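Local atomic coordinates of proteasome accessory factor B/C (PafBC) (PDB entry 6SJ9), a protein that regulates transcription in the bacterial DNA damage response, probably by binding DNA through its winged helix-turn-helix domains. Residues 518-523 with 538-543; 261-266 with 276-281; 364-369 with 408-413; 595-600 with 614-619. All blocks are in the same frame, centred on the assembly; numbering follows the deposited sequence.

Contact 1. Residues 518-523 with 538-543; sequences TERDVD and AYCHSK
D523 and Y539 form an antiparallel hydrogen-bonded pair, with D523 N to Y539 O and Y539 N to D523 O both at 2.9 Å, and V522 with C540 is the non-hydrogen-bonded pair beside it. The short A538 and the beta-branched V522 pack against each other, CB to CB at 3.9 Å. D521 O receives two N-H groups of H541, the backbone N at 2.9 Å and, from above the carbonyl plane, ring ND1 at 3.3 Å. The CE1 corner of this imidazole approaches D523 OD2 edge-on at 3.1 Å, with carboxylate and ring planes 78° apart, and S565 bonds both OD2 and NE2. R520 bends at chi3 (103°), which brings its NH2 to C540 SG (3.3 Å), while NH1 donates to T518 OG1 (2.8 Å) and forms a salt bridge with E583. An alanine in place of R520 would strip away the guanidinium, and C540 SG would probably lose this donor and E583 its charged mate. Where strand 533-540 of this WYL domain ends, the H541 ring thus adds a side-chain donor to the backbone bond on D521 O, and the nearby D523 carboxylate may favour a protonated imidazole.

Contact 2. Residues 261-266 with 276-281; sequences KKATSL and DRITVD
T264 and S265 meet T279 through both backbone and hydroxyl groups, where strand 263-268 is interrupted at T264. Of the backbone bonds, T264 N to T279 O is the firm one (2.8 Å), whereas T279 N to S265 O is weak at 3.4 Å; the helix-like angles of T264 break the regular antiparallel pattern, which is regained at L266 and I278. S265 O also faces I278 CA at 3.2 Å in a CA-H...O contact.

The hydroxyls form a cluster. T279 OG1 takes the position between its own backbone N and carbonyl carbon (chi1 47°), where it reaches S265 OG at 2.7 Å, in a hydrogen bond that either could donate, and comes within 2.5 Å of T264 OG1. Short hydroxylated residues suit this spot, since each hydroxyl can donate or accept a hydrogen bond without filling much room.

Apolar contacts lie on the other face. L266 CD2 rests on I278 CG2 (3.6 Å) and on D276 CB (3.4 Å), crossing both side chains at a slant, and the small A263 lets its CB sit 4.0 Å from I278 CB.

The hairpin is an outer part of the four-stranded antiparallel sheet of a WCX domain: strand 263-268 is at its edge, strand 275-282 is next, and strand 245-252 flanks that. Helix 257-261 covers the I278 face through L259 and R260, and R260 and K253 pair with D276.

Contact 3. Residues 364-369 with 408-413; sequences GLHIQE and NDHVYI
I367 reaches across to D409 and V411. CB comes within 3.3 Å of D409 OD1, and CG2 lies near the same oxygen; CG1, beside the backbone N (chi1 -75°), passes V411 CG2, on which CD1 rests at 3.7 Å. W406 and L381 also touch this side chain, so a branched apolar residue suits the site.

D409 meets the start of the helix with two groups. Its backbone O accepts from I367 N (3.0 Å), the donor standing above the carbonyl plane, while OD1 accepts from Q368 N at 2.8 Å on the syn side of the carboxylate. Amides in a helix's first turn lack backbone acceptors within the helix, so a negative charge should suit them. If D409 were an asparagine, the charge beside this helix start would vanish, and Q368 N would probably be held less firmly.

The H366 and H410 rings form an offset stack with centroids 4.1 Å apart and planes 9° from parallel; Y412 CD1 covers the opposite face of H410, whose NE2 bonds to Q363 O. G364 has positive phi, and a side chain there would clash with H410 and Y412.

L365 and V411 pair through two backbone bonds. A short strand leading into the helix of a helix-turn-helix and pairing with the wing hairpin, strands 404-407 and 410-413, is characteristic of the winged helix-turn-helix fold.

Contact 4. Residues 595-600 with 614-619; sequences QGAGLA and GGLLAE
A597 and A600 face L616 and A618 in a small, purely apolar contact burying 154 Å² in all. The loop arrives through Q595, and G596 opens a type I turn whose closing bond runs from L599 N to G596 O at 3.1 Å. Next comes A597, the first point of touch: its methyl CB meets L616 CD2 at 3.4 Å, tighter than carbon atoms usually pack, and the short side chain suits so close an approach. G598 continues the turn, while L599 directs its side chain to H635 and V639.

A600 N bonds to A597 O at 3.2 Å, and the helical backbone brings the A600 CB round to the same side as that of A597. That CB sits 3.9 Å from L616 CD1 and 4.1 Å from A618 CB. L616 spans both alanines because its CG lies between its own backbone N and carbonyl carbon (chi1 55°), sending CD2 to A597 and CD1 to A600. Methyl side chains allow the turn to approach the strand this closely, and the forked leucine fits between them.

Helix 599-602 thereby packs on strand 616-622, an inner strand of the four-stranded antiparallel sheet of the second WCX domain. L592 of the adjoining strand 586-592 touches A600, L616 and A618 alike, and T608 of strand 607-610 lies against L616.

How the contacts relate
Along the chain the order is contact 2, contact 3, contact 1, contact 4, each closing before the next opens. None touches another: the centres of contacts 1 and 2 are the farthest apart, at 48 Å and on opposite sides of the chain's centre, while those of contacts 3 and 4 are 27 Å apart, and contacts 1 and 4 come nearest atom to atom, at about 14 Å. Each belongs to a different domain. Contacts 2 and 4 lie in the two WCX domains, in four-stranded sheets of the same strand order; contact 1 is in the second WYL domain and contact 3 in the PafC helix-turn-helix domain. They thus sample how one chain joins probable DNA-binding and regulatory modules.

Contact 1. Residues 518-523 with 538-543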
loop_
_atom_site.group_PDB
_atom_site.type_symbol
_atom_site.label_atom_id
_atom_site.label_comp_id
_atom_site.label_asym_id
_atom_site.label_seq_id
_atom_site.Cartn_x
_atom_site.Cartn_y
_atom_site.Cartn_z
ATOM N N THR A 518 -24.542 -5.078 18.209
ATOM C CA THR A 518 -23.900 -6.173 18.912
ATOM C C THR A 518 -23.538 -5.628 20.295
ATOM O O THR A 518 -23.246 -4.428 20.461
ATOM C CB THR A 518 -22.642 -6.691 18.182
ATOM O OG1 THR A 518 -21.755 -5.599 17.922
ATOM C CG2 THR A 518 -23.000 -7.356 16.842
ATOM N N GLU A 519 -23.546 -6.520 21.280
ATOM C CA GLU A 519 -23.259 -6.179 22.661
ATOM C C GLU A 519 -22.064 -6.999 23.119
ATOM O O GLU A 519 -22.050 -8.220 22.942
ATOM C CB GLU A 519 -24.491 -6.449 23.546
ATOM C CG GLU A 519 -24.499 -5.678 24.872
ATOM C CD GLU A 519 -25.708 -5.988 25.832
ATOM O OE1 GLU A 519 -26.204 -7.166 25.914
ATOM O OE2 GLU A 519 -26.184 -5.007 26.465
ATOM N N ARG A 520 -21.077 -6.338 23.720
ATOM C CA ARG A 520 -19.855 -7.034 24.050
ATOM C C ARG A 520 -19.072 -6.261 25.096
ATOM O O ARG A 520 -19.132 -5.031 25.139
ATOM C CB ARG A 520 -18.977 -7.206 22.821
ATOM C CG ARG A 520 -18.790 -5.851 22.126
ATOM C CD ARG A 520 -17.968 -6.093 20.914
ATOM N NE ARG A 520 -18.735 -6.096 19.728
ATOM C CZ ARG A 520 -18.279 -6.504 18.547
ATOM N NH1 ARG A 520 -19.066 -6.364 17.513
ATOM N NH2 ARG A 520 -17.078 -7.049 18.391
ATOM N N ASP A 521 -18.325 -7.010 25.913
ATOM C CA ASP A 521 -17.369 -6.468 26.873
ATOM C C ASP A 521 -16.042 -6.253 26.170
ATOM O O ASP A 521 -15.576 -7.147 25.461
ATOM C CB ASP A 521 -17.176 -7.444 28.053
ATOM C CG ASP A 521 -18.441 -7.521 28.948
ATOM O OD1 ASP A 521 -19.134 -6.492 29.169
ATOM O OD2 ASP A 521 -18.738 -8.616 29.384
ATOM N N VAL A 522 -15.451 -5.066 26.328
ATOM C CA VAL A 522 -14.159 -4.752 25.718
ATOM C C VAL A 522 -13.213 -4.112 26.732
ATOM O O VAL A 522 -13.633 -3.382 27.636
ATOM C CB VAL A 522 -14.300 -3.832 24.484
ATOM C CG1 VAL A 522 -15.298 -4.386 23.597
ATOM C CG2 VAL A 522 -14.753 -2.420 24.879
ATOM N N ASP A 523 -11.917 -4.387 26.553
ATOM C CA ASP A 523 -10.850 -3.696 27.258
ATOM C C ASP A 523 -10.397 -2.592 26.329
ATOM O O ASP A 523 -9.698 -2.872 25.347
ATOM C CB ASP A 523 -9.671 -4.626 27.583
ATOM C CG ASP A 523 -10.069 -5.830 28.447
ATOM O OD1 ASP A 523 -10.911 -5.696 29.376
ATOM O OD2 ASP A 523 -9.455 -6.904 28.246
ATOM N N ALA A 538 -9.524 -1.989 20.950
ATOM C CA ALA A 538 -9.996 -2.608 22.178
ATOM C C ALA A 538 -9.883 -4.122 22.058
ATOM O O ALA A 538 -10.081 -4.695 20.986
ATOM C CB ALA A 538 -11.447 -2.221 22.456
ATOM N N TYR A 539 -9.584 -4.772 23.171
ATOM C CA TYR A 539 -9.663 -6.227 23.205
ATOM C C TYR A 539 -11.134 -6.595 23.372
ATOM O O TYR A 539 -11.754 -6.215 24.363
ATOM C CB TYR A 539 -8.787 -6.825 24.334
ATOM C CG TYR A 539 -8.793 -8.359 24.227
ATOM C CD1 TYR A 539 -9.763 -9.112 24.856
ATOM C CD2 TYR A 539 -7.855 -9.031 23.440
ATOM C CE1 TYR A 539 -9.803 -10.518 24.735
ATOM C CE2 TYR A 539 -7.877 -10.435 23.317
ATOM C CZ TYR A 539 -8.860 -11.168 23.972
ATOM O OH TYR A 539 -8.907 -12.535 23.858
ATOM N N CYS A 540 -11.705 -7.279 22.384
ATOM C CA CYS A 540 -13.112 -7.626 22.399
ATOM C C CYS A 540 -13.285 -9.020 22.991
ATOM O O CYS A 540 -12.699 -9.981 22.488
ATOM C CB CYS A 540 -13.714 -7.563 21.004
ATOM S SG CYS A 540 -15.448 -8.200 20.975
ATOM N N HIS A 541 -13.996 -9.127 24.120
ATOM C CA HIS A 541 -14.192 -10.450 24.698
ATOM C C HIS A 541 -15.167 -11.303 23.906
ATOM O O HIS A 541 -15.175 -12.506 24.106
ATOM C CB HIS A 541 -14.606 -10.368 26.179
ATOM C CG HIS A 541 -13.473 -9.903 27.012
ATOM N ND1 HIS A 541 -13.254 -8.566 27.279
ATOM C CD2 HIS A 541 -12.368 -10.560 27.431
ATOM C CE1 HIS A 541 -12.115 -8.437 27.939
ATOM N NE2 HIS A 541 -11.552 -9.633 28.031
ATOM N N SER A 542 -15.999 -10.729 23.033
ATOM C CA SER A 542 -16.795 -11.586 22.154
ATOM C C SER A 542 -16.003 -12.196 21.004
ATOM O O SER A 542 -16.289 -13.322 20.625
ATOM C CB SER A 542 -17.997 -10.831 21.608
ATOM O OG SER A 542 -18.834 -10.536 22.707
ATOM N N LYS A 543 -15.062 -11.487 20.390
ATOM C CA LYS A 543 -14.246 -12.101 19.345
ATOM C C LYS A 543 -13.000 -12.757 19.917
ATOM O O LYS A 543 -12.257 -13.405 19.181
ATOM C CB LYS A 543 -13.828 -11.051 18.295
ATOM C CG LYS A 543 -14.958 -10.301 17.664
ATOM C CD LYS A 543 -15.978 -11.282 17.002
ATOM C CE LYS A 543 -16.669 -10.625 15.817
ATOM N NZ LYS A 543 -18.099 -11.061 15.786
HETATM O O HOH W 1 -18.349 -9.994 25.217
#

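Contact 2. Residues 261-266 with 276-281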
loop_
_atom_site.group_PDB
_atom_site.type_symbol
_atom_site.label_atom_id
_atom_site.label_comp_id
_atom_site.label_asym_id
_atom_site.label_seq_id
_atom_site.Cartn_x
_atom_site.Cartn_y
_atom_site.Cartn_z
ATOM N N LYS A 261 -8.140 10.896 -13.435
ATOM C CA LYS A 261 -6.977 11.693 -13.064
ATOM C C LYS A 261 -5.874 11.584 -14.114
ATOM O O LYS A 261 -5.090 12.515 -14.286
ATOM C CB LYS A 261 -6.500 11.217 -11.687
ATOM C CG LYS A 261 -7.191 11.955 -10.547
ATOM C CD LYS A 261 -6.670 11.608 -9.155
ATOM C CE LYS A 261 -7.693 12.124 -8.103
ATOM N NZ LYS A 261 -7.645 11.460 -6.738
ATOM N N LYS A 262 -5.807 10.470 -14.833
ATOM C CA LYS A 262 -4.786 10.249 -15.856
ATOM C C LYS A 262 -5.191 10.721 -17.256
ATOM O O LYS A 262 -4.390 10.579 -18.189
ATOM C CB LYS A 262 -4.402 8.766 -15.923
ATOM C CG LYS A 262 -3.724 8.267 -14.719
ATOM C CD LYS A 262 -3.119 6.878 -14.957
ATOM C CE LYS A 262 -4.136 5.882 -15.521
ATOM N NZ LYS A 262 -3.568 4.490 -15.604
ATOM N N ALA A 263 -6.403 11.237 -17.446
ATOM C CA ALA A 263 -6.921 11.448 -18.791
ATOM C C ALA A 263 -6.287 12.666 -19.468
ATOM O O ALA A 263 -6.297 13.774 -18.922
ATOM C CB ALA A 263 -8.438 11.593 -18.734
ATOM N N THR A 264 -5.775 12.464 -20.690
ATOM C CA THR A 264 -5.221 13.553 -21.493
ATOM C C THR A 264 -6.294 14.331 -22.233
ATOM O O THR A 264 -6.060 15.480 -22.625
ATOM C CB THR A 264 -4.235 13.019 -22.529
ATOM O OG1 THR A 264 -4.924 12.118 -23.400
ATOM C CG2 THR A 264 -3.069 12.275 -21.863
ATOM N N SER A 265 -7.428 13.710 -22.520
ATOM C CA SER A 265 -8.527 14.430 -23.142
ATOM C C SER A 265 -9.825 13.837 -22.628
ATOM O O SER A 265 -9.870 12.673 -22.234
ATOM C CB SER A 265 -8.476 14.369 -24.669
ATOM O OG SER A 265 -8.906 13.102 -25.115
ATOM N N LEU A 266 -10.888 14.637 -22.673
ATOM C CA LEU A 266 -12.207 14.199 -22.249
ATOM C C LEU A 266 -13.262 14.836 -23.134
ATOM O O LEU A 266 -13.175 16.026 -23.440
ATOM C CB LEU A 266 -12.473 14.608 -20.798
ATOM C CG LEU A 266 -13.343 13.746 -19.881
ATOM C CD1 LEU A 266 -13.940 14.593 -18.775
ATOM C CD2 LEU A 266 -14.427 13.042 -20.634
ATOM N N ASP A 276 -18.389 8.908 -21.254
ATOM C CA ASP A 276 -17.347 9.786 -21.751
ATOM C C ASP A 276 -16.362 9.009 -22.608
ATOM O O ASP A 276 -16.193 7.796 -22.456
ATOM C CB ASP A 276 -16.576 10.415 -20.585
ATOM C CG ASP A 276 -17.403 11.406 -19.799
ATOM O OD1 ASP A 276 -18.255 12.085 -20.409
ATOM O OD2 ASP A 276 -17.182 11.501 -18.569
ATOM N N ARG A 277 -15.662 9.729 -23.473
ATOM C CA ARG A 277 -14.568 9.146 -24.231
ATOM C C ARG A 277 -13.299 9.866 -23.798
ATOM O O ARG A 277 -13.159 11.069 -24.031
ATOM C CB ARG A 277 -14.833 9.281 -25.734
ATOM C CG ARG A 277 -13.775 8.722 -26.654
ATOM C CD ARG A 277 -14.109 9.093 -28.089
ATOM N NE ARG A 277 -13.237 8.460 -29.081
ATOM C CZ ARG A 277 -12.198 9.039 -29.677
ATOM N NH1 ARG A 277 -11.492 8.357 -30.575
ATOM N NH2 ARG A 277 -11.856 10.285 -29.375
ATOM N N ILE A 278 -12.363 9.132 -23.191
ATOM C CA ILE A 278 -11.108 9.720 -22.741
ATOM C C ILE A 278 -9.950 9.012 -23.420
ATOM O O ILE A 278 -10.061 7.874 -23.881
ATOM C CB ILE A 278 -10.920 9.655 -21.209
ATOM C CG1 ILE A 278 -10.836 8.195 -20.738
ATOM C CG2 ILE A 278 -11.986 10.413 -20.510
ATOM C CD1 ILE A 278 -10.401 8.042 -19.282
ATOM N N THR A 279 -8.808 9.689 -23.411
ATOM C CA THR A 279 -7.534 9.112 -23.797
ATOM C C THR A 279 -6.618 9.126 -22.584
ATOM O O THR A 279 -6.693 10.031 -21.748
ATOM C CB THR A 279 -6.893 9.890 -24.970
ATOM O OG1 THR A 279 -6.948 11.298 -24.707
ATOM C CG2 THR A 279 -7.653 9.645 -26.265
ATOM N N VAL A 280 -5.833 8.060 -22.430
ATOM C CA VAL A 280 -4.880 7.952 -21.340
ATOM C C VAL A 280 -3.579 7.407 -21.916
ATOM O O VAL A 280 -3.568 6.663 -22.907
ATOM C CB VAL A 280 -5.375 7.074 -20.173
ATOM C CG1 VAL A 280 -6.697 7.559 -19.653
ATOM C CG2 VAL A 280 -5.446 5.618 -20.580
ATOM N N ASP A 281 -2.476 7.836 -21.323
ATOM C CA ASP A 281 -1.168 7.348 -21.711
ATOM C C ASP A 281 -0.828 6.129 -20.882
ATOM O O ASP A 281 -1.045 6.112 -19.670
ATOM C CB ASP A 281 -0.102 8.427 -21.521
ATOM C CG ASP A 281 -0.268 9.599 -22.493
ATOM O OD1 ASP A 281 -0.546 9.338 -23.685
ATOM O OD2 ASP A 281 -0.143 10.768 -22.062
HETATM O O HOH W 2 -2.307 9.776 -19.123
#

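Contact 3. Residues 364-369 with 408-413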
loop_
_atom_site.group_PDB
_atom_site.type_symbol
_atom_site.label_atom_id
_atom_site.label_comp_id
_atom_site.label_asym_id
_atom_site.label_seq_id
_atom_site.Cartn_x
_atom_site.Cartn_y
_atom_site.Cartn_z
ATOM N N GLY A 364 23.897 -3.535 0.443
ATOM C CA GLY A 364 22.581 -4.109 0.333
ATOM C C GLY A 364 22.206 -4.990 1.512
ATOM O O GLY A 364 22.873 -5.068 2.541
ATOM N N LEU A 365 21.129 -5.712 1.303
ATOM C CA LEU A 365 20.482 -6.513 2.324
ATOM C C LEU A 365 20.809 -7.960 1.984
ATOM O O LEU A 365 20.349 -8.463 0.952
ATOM C CB LEU A 365 18.968 -6.250 2.323
ATOM C CG LEU A 365 18.230 -6.844 3.554
ATOM C CD1 LEU A 365 16.850 -6.208 3.712
ATOM C CD2 LEU A 365 18.088 -8.339 3.450
ATOM N N HIS A 366 21.641 -8.612 2.821
ATOM C CA HIS A 366 21.943 -10.033 2.646
ATOM C C HIS A 366 20.933 -10.865 3.435
ATOM O O HIS A 366 20.889 -10.821 4.672
ATOM C CB HIS A 366 23.380 -10.354 3.055
ATOM C CG HIS A 366 24.377 -9.842 2.070
ATOM N ND1 HIS A 366 24.759 -10.566 0.963
ATOM C CD2 HIS A 366 25.006 -8.646 1.973
ATOM C CE1 HIS A 366 25.614 -9.859 0.246
ATOM N NE2 HIS A 366 25.786 -8.693 0.842
ATOM N N ILE A 367 20.111 -11.605 2.718
ATOM C CA ILE A 367 18.877 -12.087 3.328
ATOM C C ILE A 367 19.171 -13.009 4.515
ATOM O O ILE A 367 18.621 -12.805 5.614
ATOM C CB ILE A 367 17.986 -12.758 2.282
ATOM C CG1 ILE A 367 17.351 -11.663 1.434
ATOM C CG2 ILE A 367 16.844 -13.526 2.982
ATOM C CD1 ILE A 367 16.717 -12.174 0.186
ATOM N N GLN A 368 20.042 -14.017 4.327
ATOM C CA GLN A 368 20.222 -14.999 5.414
ATOM C C GLN A 368 20.754 -14.323 6.668
ATOM O O GLN A 368 20.260 -14.553 7.778
ATOM C CB GLN A 368 21.175 -16.130 5.048
ATOM C CG GLN A 368 21.186 -17.261 6.162
ATOM C CD GLN A 368 19.768 -17.880 6.328
ATOM O OE1 GLN A 368 19.221 -18.434 5.374
ATOM N NE2 GLN A 368 19.186 -17.780 7.519
ATOM N N GLU A 369 21.745 -13.469 6.492
ATOM C CA GLU A 369 22.380 -12.788 7.604
ATOM C C GLU A 369 21.425 -11.818 8.278
ATOM O O GLU A 369 21.459 -11.648 9.494
ATOM C CB GLU A 369 23.631 -12.108 7.079
ATOM C CG GLU A 369 24.286 -11.138 7.979
ATOM C CD GLU A 369 25.474 -10.514 7.260
ATOM O OE1 GLU A 369 25.674 -9.274 7.352
ATOM O OE2 GLU A 369 26.196 -11.298 6.592
ATOM N N ASN A 408 20.243 -13.687 -5.745
ATOM C CA ASN A 408 20.178 -14.796 -4.780
ATOM C C ASN A 408 20.620 -14.323 -3.407
ATOM O O ASN A 408 21.778 -13.959 -3.220
ATOM C CB ASN A 408 21.063 -15.987 -5.214
ATOM C CG ASN A 408 20.767 -17.256 -4.367
ATOM O OD1 ASN A 408 19.625 -17.465 -3.973
ATOM N ND2 ASN A 408 21.776 -18.082 -4.108
ATOM N N ASP A 409 19.722 -14.343 -2.437
ATOM C CA ASP A 409 20.115 -13.962 -1.072
ATOM C C ASP A 409 20.560 -12.479 -0.956
ATOM O O ASP A 409 21.249 -12.105 0.006
ATOM C CB ASP A 409 21.240 -14.876 -0.510
ATOM C CG ASP A 409 21.421 -14.735 1.050
ATOM O OD1 ASP A 409 20.433 -14.985 1.776
ATOM O OD2 ASP A 409 22.508 -14.361 1.548
ATOM N N HIS A 410 20.211 -11.595 -1.893
ATOM C CA HIS A 410 20.820 -10.258 -1.861
ATOM C C HIS A 410 19.881 -9.225 -2.489
ATOM O O HIS A 410 19.603 -9.302 -3.690
ATOM C CB HIS A 410 22.157 -10.294 -2.559
ATOM C CG HIS A 410 22.926 -9.035 -2.405
ATOM N ND1 HIS A 410 23.940 -8.671 -3.260
ATOM C CD2 HIS A 410 22.858 -8.068 -1.461
ATOM C CE1 HIS A 410 24.443 -7.508 -2.869
ATOM N NE2 HIS A 410 23.804 -7.124 -1.776
ATOM N N VAL A 411 19.362 -8.285 -1.689
ATOM C CA VAL A 411 18.383 -7.290 -2.149
ATOM C C VAL A 411 18.941 -5.893 -1.911
ATOM O O VAL A 411 19.397 -5.574 -0.806
ATOM C CB VAL A 411 17.004 -7.427 -1.454
ATOM C CG1 VAL A 411 15.904 -6.523 -2.230
ATOM C CG2 VAL A 411 16.570 -8.874 -1.424
ATOM N N TYR A 412 18.904 -5.053 -2.937
ATOM C CA TYR A 412 19.422 -3.705 -2.735
ATOM C C TYR A 412 18.662 -2.727 -3.619
ATOM O O TYR A 412 18.244 -3.062 -4.732
ATOM C CB TYR A 412 20.956 -3.615 -2.943
ATOM C CG TYR A 412 21.500 -4.138 -4.244
ATOM C CD1 TYR A 412 21.527 -5.505 -4.526
ATOM C CD2 TYR A 412 22.033 -3.257 -5.186
ATOM C CE1 TYR A 412 22.033 -5.977 -5.730
ATOM C CE2 TYR A 412 22.554 -3.721 -6.397
ATOM C CZ TYR A 412 22.548 -5.074 -6.666
ATOM O OH TYR A 412 23.059 -5.519 -7.876
ATOM N N ILE A 413 18.414 -1.558 -3.045
ATOM C CA ILE A 413 17.733 -0.440 -3.680
ATOM C C ILE A 413 18.832 0.517 -4.102
ATOM O O ILE A 413 19.512 1.087 -3.253
ATOM C CB ILE A 413 16.725 0.199 -2.712
ATOM C CG1 ILE A 413 15.658 -0.832 -2.374
ATOM C CG2 ILE A 413 16.103 1.418 -3.318
ATOM C CD1 ILE A 413 14.554 -0.388 -1.418
#

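Contact 4. Residues 595-600 with 614-619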
loop_
_atom_site.group_PDB
_atom_site.type_symbol
_atom_site.label_atom_id
_atom_site.label_comp_id
_atom_site.label_asym_id
_atom_site.label_seq_id
_atom_site.Cartn_x
_atom_site.Cartn_y
_atom_site.Cartn_z
ATOM N N GLN A 595 -0.934 -19.806 -10.606
ATOM C CA GLN A 595 -0.382 -18.526 -10.997
ATOM C C GLN A 595 -0.752 -17.442 -10.013
ATOM O O GLN A 595 0.093 -16.595 -9.694
ATOM C CB GLN A 595 -0.880 -18.137 -12.380
ATOM C CG GLN A 595 -0.014 -17.120 -13.107
ATOM C CD GLN A 595 -0.387 -17.023 -14.572
ATOM O OE1 GLN A 595 -1.249 -17.774 -15.048
ATOM N NE2 GLN A 595 0.242 -16.092 -15.297
ATOM N N GLY A 596 -1.993 -17.475 -9.494
ATOM C CA GLY A 596 -2.512 -16.531 -8.502
ATOM C C GLY A 596 -2.493 -16.969 -7.024
ATOM O O GLY A 596 -3.203 -16.402 -6.183
ATOM N N ALA A 597 -1.697 -17.981 -6.687
ATOM C CA ALA A 597 -1.747 -18.503 -5.329
ATOM C C ALA A 597 -1.351 -17.442 -4.305
ATOM O O ALA A 597 -1.787 -17.500 -3.152
ATOM C CB ALA A 597 -0.848 -19.746 -5.225
ATOM N N GLY A 598 -0.520 -16.476 -4.707
ATOM C CA GLY A 598 -0.108 -15.387 -3.820
ATOM C C GLY A 598 -1.233 -14.517 -3.275
ATOM O O GLY A 598 -1.060 -13.869 -2.225
ATOM N N LEU A 599 -2.396 -14.505 -3.926
ATOM C CA LEU A 599 -3.497 -13.703 -3.390
ATOM C C LEU A 599 -3.959 -14.176 -2.010
ATOM O O LEU A 599 -4.441 -13.361 -1.212
ATOM C CB LEU A 599 -4.636 -13.695 -4.391
ATOM C CG LEU A 599 -4.213 -13.080 -5.727
ATOM C CD1 LEU A 599 -5.307 -13.246 -6.692
ATOM C CD2 LEU A 599 -3.922 -11.556 -5.536
ATOM N N ALA A 600 -3.806 -15.475 -1.691
ATOM C CA ALA A 600 -4.187 -15.956 -0.360
ATOM C C ALA A 600 -3.366 -15.292 0.732
ATOM O O ALA A 600 -3.837 -15.176 1.874
ATOM C CB ALA A 600 -4.045 -17.485 -0.243
ATOM N N GLY A 614 -1.327 -27.294 -7.956
ATOM C CA GLY A 614 -0.696 -26.144 -7.344
ATOM C C GLY A 614 -1.628 -24.988 -7.052
ATOM O O GLY A 614 -1.171 -23.964 -6.509
ATOM N N GLY A 615 -2.920 -25.121 -7.375
ATOM C CA GLY A 615 -3.922 -24.151 -6.978
ATOM C C GLY A 615 -4.285 -24.325 -5.522
ATOM O O GLY A 615 -3.692 -25.127 -4.802
ATOM N N LEU A 616 -5.296 -23.579 -5.080
ATOM C CA LEU A 616 -5.737 -23.789 -3.707
ATOM C C LEU A 616 -7.120 -23.204 -3.478
ATOM O O LEU A 616 -7.539 -22.282 -4.178
ATOM C CB LEU A 616 -4.787 -23.186 -2.675
ATOM C CG LEU A 616 -4.432 -21.709 -2.769
ATOM C CD1 LEU A 616 -4.060 -21.190 -1.426
ATOM C CD2 LEU A 616 -3.261 -21.569 -3.659
ATOM N N LEU A 617 -7.829 -23.795 -2.520
ATOM C CA LEU A 617 -8.977 -23.165 -1.907
ATOM C C LEU A 617 -8.519 -22.192 -0.849
ATOM O O LEU A 617 -7.571 -22.458 -0.107
ATOM C CB LEU A 617 -9.901 -24.184 -1.242
ATOM C CG LEU A 617 -10.454 -25.350 -2.050
ATOM C CD1 LEU A 617 -11.369 -26.200 -1.149
ATOM C CD2 LEU A 617 -11.185 -24.889 -3.305
ATOM N N ALA A 618 -9.229 -21.085 -0.735
ATOM C CA ALA A 618 -8.840 -20.075 0.240
ATOM C C ALA A 618 -10.068 -19.364 0.768
ATOM O O ALA A 618 -10.845 -18.795 -0.002
ATOM C CB ALA A 618 -7.860 -19.083 -0.369
ATOM N N GLU A 619 -10.238 -19.417 2.067
ATOM C CA GLU A 619 -11.297 -18.707 2.755
ATOM C C GLU A 619 -10.747 -17.363 3.242
ATOM O O GLU A 619 -9.798 -17.336 4.028
ATOM C CB GLU A 619 -11.744 -19.587 3.917
ATOM C CG GLU A 619 -12.973 -19.202 4.623
ATOM C CD GLU A 619 -13.278 -20.208 5.701
ATOM O OE1 GLU A 619 -14.111 -21.109 5.465
ATOM O OE2 GLU A 619 -12.620 -20.127 6.765
#